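PDB 4R3U: 2-hydroxyisobutanoyl-CoA mutase large subunit from Aquincola tertiaricarbonis, which catalyses, together with a small cobalamin-binding subunit, the reversible isomerization of 2-hydroxyisobutyryl-CoA and (S)-3-hydroxybutyryl-CoA. Local coordinates for residues K312-M324 with P333-A345. Residues are numbered along the deposited sequence; the frame is centred on the assembly and turned at random.
With 3HC (3-hydroxybutanoyl-coenzyme A), chain E.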
loop_
_atom_site.group_PDB
_atom_site.type_symbol
_atom_site.label_atom_id
_atom_site.label_comp_id
_atom_site.label_asym_id
_atom_site.label_seq_id
_atom_site.Cartn_x
_atom_site.Cartn_y
_atom_site.Cartn_z
ATOM N N LYS A 312 -17.739 4.343 -5.540
ATOM C CA LYS A 312 -18.805 3.456 -5.120
ATOM C C LYS A 312 -19.270 3.804 -3.705
ATOM O O LYS A 312 -20.474 3.873 -3.470
ATOM C CB LYS A 312 -18.297 2.007 -5.199
ATOM C CG LYS A 312 -19.337 0.915 -4.926
ATOM C CD LYS A 312 -18.658 -0.402 -4.524
ATOM C CE LYS A 312 -18.260 -0.377 -3.066
ATOM N NZ LYS A 312 -17.374 -1.514 -2.718
ATOM N N PHE A 313 -18.322 4.033 -2.763
ATOM C CA PHE A 313 -18.632 4.355 -1.362
ATOM C C PHE A 313 -19.354 5.696 -1.244
ATOM O O PHE A 313 -20.324 5.802 -0.487
ATOM C CB PHE A 313 -17.360 4.345 -0.508
ATOM C CG PHE A 313 -16.586 3.045 -0.410
ATOM C CD1 PHE A 313 -17.237 1.846 -0.121
ATOM C CD2 PHE A 313 -15.194 3.033 -0.516
ATOM C CE1 PHE A 313 -16.513 0.653 0.021
ATOM C CE2 PHE A 313 -14.470 1.839 -0.407
ATOM C CZ PHE A 313 -15.130 0.664 -0.115
ATOM N N ARG A 314 -18.898 6.712 -2.010
ATOM C CA ARG A 314 -19.469 8.064 -2.037
ATOM C C ARG A 314 -20.825 8.042 -2.704
ATOM O O ARG A 314 -21.772 8.647 -2.182
ATOM C CB ARG A 314 -18.504 9.058 -2.706
ATOM C CG ARG A 314 -17.181 9.179 -1.951
ATOM C CD ARG A 314 -16.104 9.879 -2.752
ATOM N NE ARG A 314 -16.132 11.330 -2.558
ATOM C CZ ARG A 314 -16.667 12.198 -3.409
ATOM N NH1 ARG A 314 -17.232 11.774 -4.536
ATOM N NH2 ARG A 314 -16.636 13.499 -3.142
ATOM N N ALA A 315 -20.956 7.268 -3.803
ATOM C CA ALA A 315 -22.240 7.069 -4.503
ATOM C C ALA A 315 -23.262 6.395 -3.591
ATOM O O ALA A 315 -24.399 6.823 -3.553
ATOM C CB ALA A 315 -22.040 6.239 -5.762
ATOM N N LEU A 316 -22.854 5.365 -2.840
ATOM C CA LEU A 316 -23.728 4.654 -1.890
ATOM C C LEU A 316 -24.284 5.604 -0.846
ATOM O O LEU A 316 -25.483 5.584 -0.593
ATOM C CB LEU A 316 -22.955 3.513 -1.192
ATOM C CG LEU A 316 -22.909 2.201 -1.950
ATOM C CD1 LEU A 316 -21.735 1.366 -1.508
ATOM C CD2 LEU A 316 -24.223 1.453 -1.810
ATOM N N ARG A 317 -23.423 6.464 -0.257
ATOM C CA ARG A 317 -23.831 7.447 0.749
ATOM C C ARG A 317 -24.843 8.422 0.201
ATOM O O ARG A 317 -25.790 8.760 0.919
ATOM C CB ARG A 317 -22.626 8.197 1.315
ATOM C CG ARG A 317 -22.014 7.529 2.540
ATOM C CD ARG A 317 -21.198 8.490 3.389
ATOM N NE ARG A 317 -20.066 9.028 2.633
ATOM C CZ ARG A 317 -18.847 8.500 2.615
ATOM N NH1 ARG A 317 -18.557 7.457 3.382
ATOM N NH2 ARG A 317 -17.901 9.029 1.859
ATOM N N ARG A 318 -24.650 8.882 -1.068
ATOM C CA ARG A 318 -25.540 9.842 -1.742
ATOM C C ARG A 318 -26.897 9.217 -2.058
ATOM O O ARG A 318 -27.927 9.834 -1.788
ATOM C CB ARG A 318 -24.882 10.421 -3.013
ATOM C CG ARG A 318 -25.694 11.538 -3.688
ATOM C CD ARG A 318 -24.799 12.514 -4.398
ATOM N NE ARG A 318 -24.497 12.088 -5.757
ATOM C CZ ARG A 318 -23.440 12.480 -6.461
ATOM N NH1 ARG A 318 -23.287 12.077 -7.711
ATOM N NH2 ARG A 318 -22.531 13.284 -5.923
ATOM N N CYS A 319 -26.888 7.991 -2.627
ATOM C CA CYS A 319 -28.070 7.199 -2.987
ATOM C C CYS A 319 -28.913 6.904 -1.751
ATOM O O CYS A 319 -30.127 7.127 -1.757
ATOM C CB CYS A 319 -27.655 5.917 -3.706
ATOM S SG CYS A 319 -26.955 6.182 -5.354
ATOM N N TYR A 320 -28.242 6.469 -0.674
ATOM C CA TYR A 320 -28.858 6.178 0.606
ATOM C C TYR A 320 -29.555 7.402 1.181
ATOM O O TYR A 320 -30.706 7.280 1.600
ATOM C CB TYR A 320 -27.817 5.647 1.602
ATOM C CG TYR A 320 -28.383 5.420 2.990
ATOM C CD1 TYR A 320 -29.227 4.342 3.253
ATOM C CD2 TYR A 320 -28.082 6.287 4.039
ATOM C CE1 TYR A 320 -29.743 4.119 4.530
ATOM C CE2 TYR A 320 -28.589 6.075 5.316
ATOM C CZ TYR A 320 -29.423 4.991 5.555
ATOM O OH TYR A 320 -29.929 4.781 6.808
ATOM N N ALA A 321 -28.864 8.577 1.202
ATOM C CA ALA A 321 -29.446 9.831 1.700
ATOM C C ALA A 321 -30.733 10.170 0.945
ATOM O O ALA A 321 -31.772 10.406 1.586
ATOM C CB ALA A 321 -28.457 10.963 1.567
ATOM N N LYS A 322 -30.665 10.129 -0.419
ATOM C CA LYS A 322 -31.776 10.447 -1.310
ATOM C C LYS A 322 -32.978 9.535 -1.107
ATOM O O LYS A 322 -34.100 10.026 -1.087
ATOM C CB LYS A 322 -31.313 10.497 -2.776
ATOM C CG LYS A 322 -30.453 11.716 -3.069
ATOM C CD LYS A 322 -29.836 11.727 -4.462
ATOM C CE LYS A 322 -29.214 13.083 -4.724
ATOM N NZ LYS A 322 -28.782 13.244 -6.137
ATOM N N ILE A 323 -32.733 8.220 -0.916
ATOM C CA ILE A 323 -33.768 7.187 -0.714
ATOM C C ILE A 323 -34.508 7.441 0.598
ATOM O O ILE A 323 -35.735 7.497 0.608
ATOM C CB ILE A 323 -33.154 5.755 -0.778
ATOM C CG1 ILE A 323 -32.671 5.401 -2.209
ATOM C CG2 ILE A 323 -34.115 4.695 -0.255
ATOM C CD1 ILE A 323 -31.633 4.159 -2.240
ATOM N N MET A 324 -33.752 7.598 1.696
ATOM C CA MET A 324 -34.273 7.843 3.041
ATOM C C MET A 324 -35.097 9.130 3.133
ATOM O O MET A 324 -36.222 9.097 3.651
ATOM C CB MET A 324 -33.133 7.790 4.081
ATOM C CG MET A 324 -32.428 6.428 4.146
ATOM S SD MET A 324 -33.505 4.944 4.205
ATOM C CE MET A 324 -33.954 4.958 5.851
ATOM N N PRO A 333 -31.737 13.912 10.341
ATOM C CA PRO A 333 -30.562 13.819 9.452
ATOM C C PRO A 333 -29.761 12.527 9.565
ATOM O O PRO A 333 -29.233 12.062 8.547
ATOM C CB PRO A 333 -29.730 15.051 9.817
ATOM C CG PRO A 333 -30.225 15.463 11.163
ATOM C CD PRO A 333 -31.684 15.139 11.163
ATOM N N GLU A 334 -29.724 11.920 10.781
ATOM C CA GLU A 334 -29.041 10.644 11.079
ATOM C C GLU A 334 -29.650 9.469 10.318
ATOM O O GLU A 334 -28.963 8.470 10.068
ATOM C CB GLU A 334 -29.042 10.333 12.578
ATOM C CG GLU A 334 -28.400 11.393 13.459
ATOM C CD GLU A 334 -28.157 10.893 14.866
ATOM O OE1 GLU A 334 -29.078 10.282 15.453
ATOM O OE2 GLU A 334 -27.025 11.078 15.365
ATOM N N SER A 335 -30.921 9.591 9.920
ATOM C CA SER A 335 -31.630 8.591 9.117
ATOM C C SER A 335 -31.085 8.575 7.674
ATOM O O SER A 335 -31.254 7.593 6.964
ATOM C CB SER A 335 -33.113 8.933 9.066
ATOM O OG SER A 335 -33.718 8.737 10.327
ATOM N N MET A 336 -30.469 9.687 7.241
ATOM C CA MET A 336 -29.944 9.840 5.891
ATOM C C MET A 336 -28.416 9.623 5.814
ATOM O O MET A 336 -27.889 9.465 4.703
ATOM C CB MET A 336 -30.398 11.189 5.292
ATOM C CG MET A 336 -31.915 11.371 5.317
ATOM S SD MET A 336 -32.426 13.098 5.226
ATOM C CE MET A 336 -33.501 13.159 6.585
ATOM N N ARG A 337 -27.715 9.567 6.981
ATOM C CA ARG A 337 -26.274 9.315 6.987
ATOM C C ARG A 337 -25.886 7.833 7.064
ATOM O O ARG A 337 -26.126 7.169 8.077
ATOM C CB ARG A 337 -25.443 10.249 7.909
ATOM C CG ARG A 337 -25.747 10.201 9.397
ATOM C CD ARG A 337 -24.739 9.386 10.191
ATOM N NE ARG A 337 -25.219 9.063 11.550
ATOM C CZ ARG A 337 -26.005 8.024 11.855
ATOM N NH1 ARG A 337 -26.435 7.204 10.905
ATOM N NH2 ARG A 337 -26.367 7.802 13.112
ATOM N N LEU A 338 -25.313 7.317 5.954
ATOM C CA LEU A 338 -24.867 5.936 5.824
ATOM C C LEU A 338 -23.581 5.734 6.598
ATOM O O LEU A 338 -22.610 6.457 6.390
ATOM C CB LEU A 338 -24.682 5.557 4.326
ATOM C CG LEU A 338 -24.336 4.102 3.990
ATOM C CD1 LEU A 338 -25.031 3.653 2.728
ATOM C CD2 LEU A 338 -22.823 3.909 3.844
ATOM N N ARG A 339 -23.594 4.758 7.494
ATOM C CA ARG A 339 -22.443 4.347 8.292
ATOM C C ARG A 339 -22.139 2.936 7.795
ATOM O O ARG A 339 -23.079 2.160 7.561
ATOM C CB ARG A 339 -22.745 4.326 9.819
ATOM C CG ARG A 339 -23.112 5.680 10.449
ATOM C CD ARG A 339 -23.574 5.498 11.879
ATOM N NE ARG A 339 -24.631 4.483 11.948
ATOM C CZ ARG A 339 -24.825 3.642 12.955
ATOM N NH1 ARG A 339 -24.055 3.690 14.033
ATOM N NH2 ARG A 339 -25.795 2.750 12.894
ATOM N N PHE A 340 -20.841 2.614 7.586
ATOM C CA PHE A 340 -20.462 1.297 7.077
ATOM C C PHE A 340 -19.144 0.737 7.595
ATOM O O PHE A 340 -18.201 1.484 7.873
ATOM C CB PHE A 340 -20.531 1.230 5.526
ATOM C CG PHE A 340 -19.386 1.868 4.767
ATOM C CD1 PHE A 340 -19.326 3.251 4.587
ATOM C CD2 PHE A 340 -18.397 1.083 4.174
ATOM C CE1 PHE A 340 -18.294 3.834 3.836
ATOM C CE2 PHE A 340 -17.344 1.672 3.458
ATOM C CZ PHE A 340 -17.307 3.038 3.283
ATOM N N HIS A 341 -19.118 -0.606 7.748
ATOM C CA HIS A 341 -17.932 -1.371 8.069
ATOM C C HIS A 341 -17.415 -1.780 6.701
ATOM O O HIS A 341 -18.199 -2.001 5.765
ATOM C CB HIS A 341 -18.256 -2.632 8.884
ATOM C CG HIS A 341 -17.081 -3.573 9.037
ATOM N ND1 HIS A 341 -16.003 -3.271 9.857
ATOM C CD2 HIS A 341 -16.833 -4.752 8.431
ATOM C CE1 HIS A 341 -15.154 -4.260 9.725
ATOM N NE2 HIS A 341 -15.613 -5.185 8.898
ATOM N N CYS A 342 -16.098 -1.879 6.582
ATOM C CA CYS A 342 -15.463 -2.258 5.327
ATOM C C CYS A 342 -14.467 -3.393 5.581
ATOM O O CYS A 342 -13.820 -3.437 6.621
ATOM C CB CYS A 342 -14.786 -1.040 4.685
ATOM S SG CYS A 342 -14.176 -1.312 3.006
ATOM N N GLN A 343 -14.360 -4.310 4.627
ATOM C CA GLN A 343 -13.372 -5.372 4.654
ATOM C C GLN A 343 -12.733 -5.326 3.300
ATOM O O GLN A 343 -13.429 -5.109 2.305
ATOM C CB GLN A 343 -14.000 -6.747 4.936
ATOM C CG GLN A 343 -12.961 -7.870 5.119
ATOM C CD GLN A 343 -13.568 -9.196 5.521
ATOM O OE1 GLN A 343 -14.721 -9.302 5.946
ATOM N NE2 GLN A 343 -12.789 -10.239 5.441
ATOM N N THR A 344 -11.407 -5.499 3.254
ATOM C CA THR A 344 -10.648 -5.511 2.018
ATOM C C THR A 344 -11.020 -6.782 1.249
ATOM O O THR A 344 -11.454 -7.772 1.878
ATOM C CB THR A 344 -9.146 -5.276 2.304
ATOM O OG1 THR A 344 -8.622 -6.346 3.092
ATOM C CG2 THR A 344 -8.881 -3.937 3.014
ATOM N N ALA A 345 -10.933 -6.747 -0.114
ATOM C CA ALA A 345 -11.303 -7.894 -0.940
ATOM C C ALA A 345 -10.385 -9.102 -0.821
ATOM O O ALA A 345 -9.288 -9.153 -1.406
ATOM C CB ALA A 345 -11.442 -7.477 -2.390
HETATM N N1A 3HC E . -16.914 12.716 15.858
HETATM C C2A 3HC E . -17.772 12.497 17.045
HETATM N N3A 3HC E . -18.167 11.090 17.194
HETATM C C4A 3HC E . -17.754 10.141 16.321
HETATM C C5A 3HC E . -16.974 10.435 15.259
HETATM C C6A 3HC E . -16.584 11.709 15.030
HETATM N N6A 3HC E . -15.819 11.939 13.964
HETATM N N7A 3HC E . -16.737 9.291 14.611
HETATM C C8A 3HC E . -17.351 8.308 15.263
HETATM N N9A 3HC E . -18.002 8.833 16.296
HETATM C C1B 3HC E . -18.839 8.151 17.329
HETATM C C2B 3HC E . -20.091 7.528 16.747
HETATM O O2B 3HC E . -21.170 8.467 16.685
HETATM C C3B 3HC E . -20.370 6.401 17.726
HETATM O O3B 3HC E . -21.050 6.897 18.905
HETATM P P3B 3HC E . -22.316 6.154 19.578
HETATM O O7A 3HC E . -21.768 4.836 19.957
HETATM O O8A 3HC E . -22.618 7.051 20.721
HETATM O O9A 3HC E . -23.311 6.162 18.482
HETATM C C4B 3HC E . -18.977 5.941 18.143
HETATM O O4B 3HC E . -18.076 7.065 17.901
HETATM C C5B 3HC E . -18.551 4.683 17.365
HETATM O O5B 3HC E . -18.245 5.027 15.995
HETATM P P1A 3HC E . -19.065 4.449 14.712
HETATM O O1A 3HC E . -20.457 4.068 15.077
HETATM O O2A 3HC E . -18.869 5.379 13.587
HETATM O O3A 3HC E . -18.105 3.146 14.433
HETATM P P2A 3HC E . -18.357 1.612 14.904
HETATM O O4A 3HC E . -17.199 0.816 14.471
HETATM O O5A 3HC E . -18.779 1.541 16.324
HETATM O O6A 3HC E . -19.618 1.246 14.022
HETATM C CBP 3HC E . -20.877 0.298 12.181
HETATM C CCP 3HC E . -19.602 1.063 12.595
HETATM C CDP 3HC E . -22.058 1.242 12.442
HETATM C CEP 3HC E . -20.830 0.009 10.676
HETATM C CAP 3HC E . -21.049 -1.016 13.015
HETATM O OAP 3HC E . -22.288 -1.717 12.773
HETATM C C9P 3HC E . -19.829 -1.981 13.053
HETATM O O9P 3HC E . -18.937 -1.850 13.893
HETATM N N8P 3HC E . -19.861 -3.009 12.190
HETATM C C7P 3HC E . -18.802 -4.025 12.180
HETATM C C6P 3HC E . -19.205 -5.199 11.299
HETATM C C5P 3HC E . -18.089 -6.241 11.172
HETATM O O5P 3HC E . -16.963 -6.072 11.648
HETATM N N4P 3HC E . -18.469 -7.333 10.501
HETATM C C3P 3HC E . -17.564 -8.443 10.242
HETATM C C2P 3HC E . -18.071 -9.170 9.026
HETATM S S1P 3HC E . -16.962 -10.528 8.541
HETATM C C1 3HC E . -17.933 -11.127 7.148
HETATM O O1 3HC E . -19.158 -11.232 7.164
HETATM C C2 3HC E . -17.160 -11.432 5.853
HETATM C C3 3HC E . -16.430 -12.776 5.912
HETATM O O3 3HC E . -15.543 -12.783 7.025
HETATM C C4 3HC E . -17.420 -13.948 6.005
HETATM O O HOH W 1 -25.689 8.860 3.643
#
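Phe340 puts the CZ end of its ring over one face of Phe313; the planes are only 28° apart but offset, so that little of one ring lies over the other, with centroids 5.0 Å apart. The chi1 of Phe340, 78°, puts CG between its backbone N and carbonyl carbon, and the bond from CA to CB points at the helix. The rim of the Phe340 ring also meets Arg317: NH1 comes in at the edge, in the ring plane, 3.7 Å from CE1, while the guanidinium finds its strongest polar partner in Thr83. Cys342 SG approaches Phe313 obliquely, 3.8 Å from CZ.

Further along, Leu338 fits between Arg317 and Tyr320. With CG anti to the backbone N (chi1 -175°), CD1 packs on Tyr320 CB at 3.6 Å, and CB lies against Tyr320 CD2 and Arg317 CG. This is the helix-to-returning-strand half of a beta-alpha-beta unit in the TIM barrel: helix 306-327 covers the outside of strand 340-344, running nearly antiparallel to it. On the strand's other side His341 lays its ring face beneath the CoA pantetheine amide, O5P standing 3.1 Å above the imidazole plane, over its centre. A serine here would probably leave that amide and the neighbouring C6P without their flat support, freeing the pantetheine arm to shift.

In the C-terminal part of 312-324, Ala321 CA comes within 3.4 Å of Met336 O in a CA-H...O contact. A water donates to both Arg317 O and Met336 O and accepts from Leu338 N at 2.8 Å, bridging helix and loop while sitting in plane at the Tyr320 ring edge.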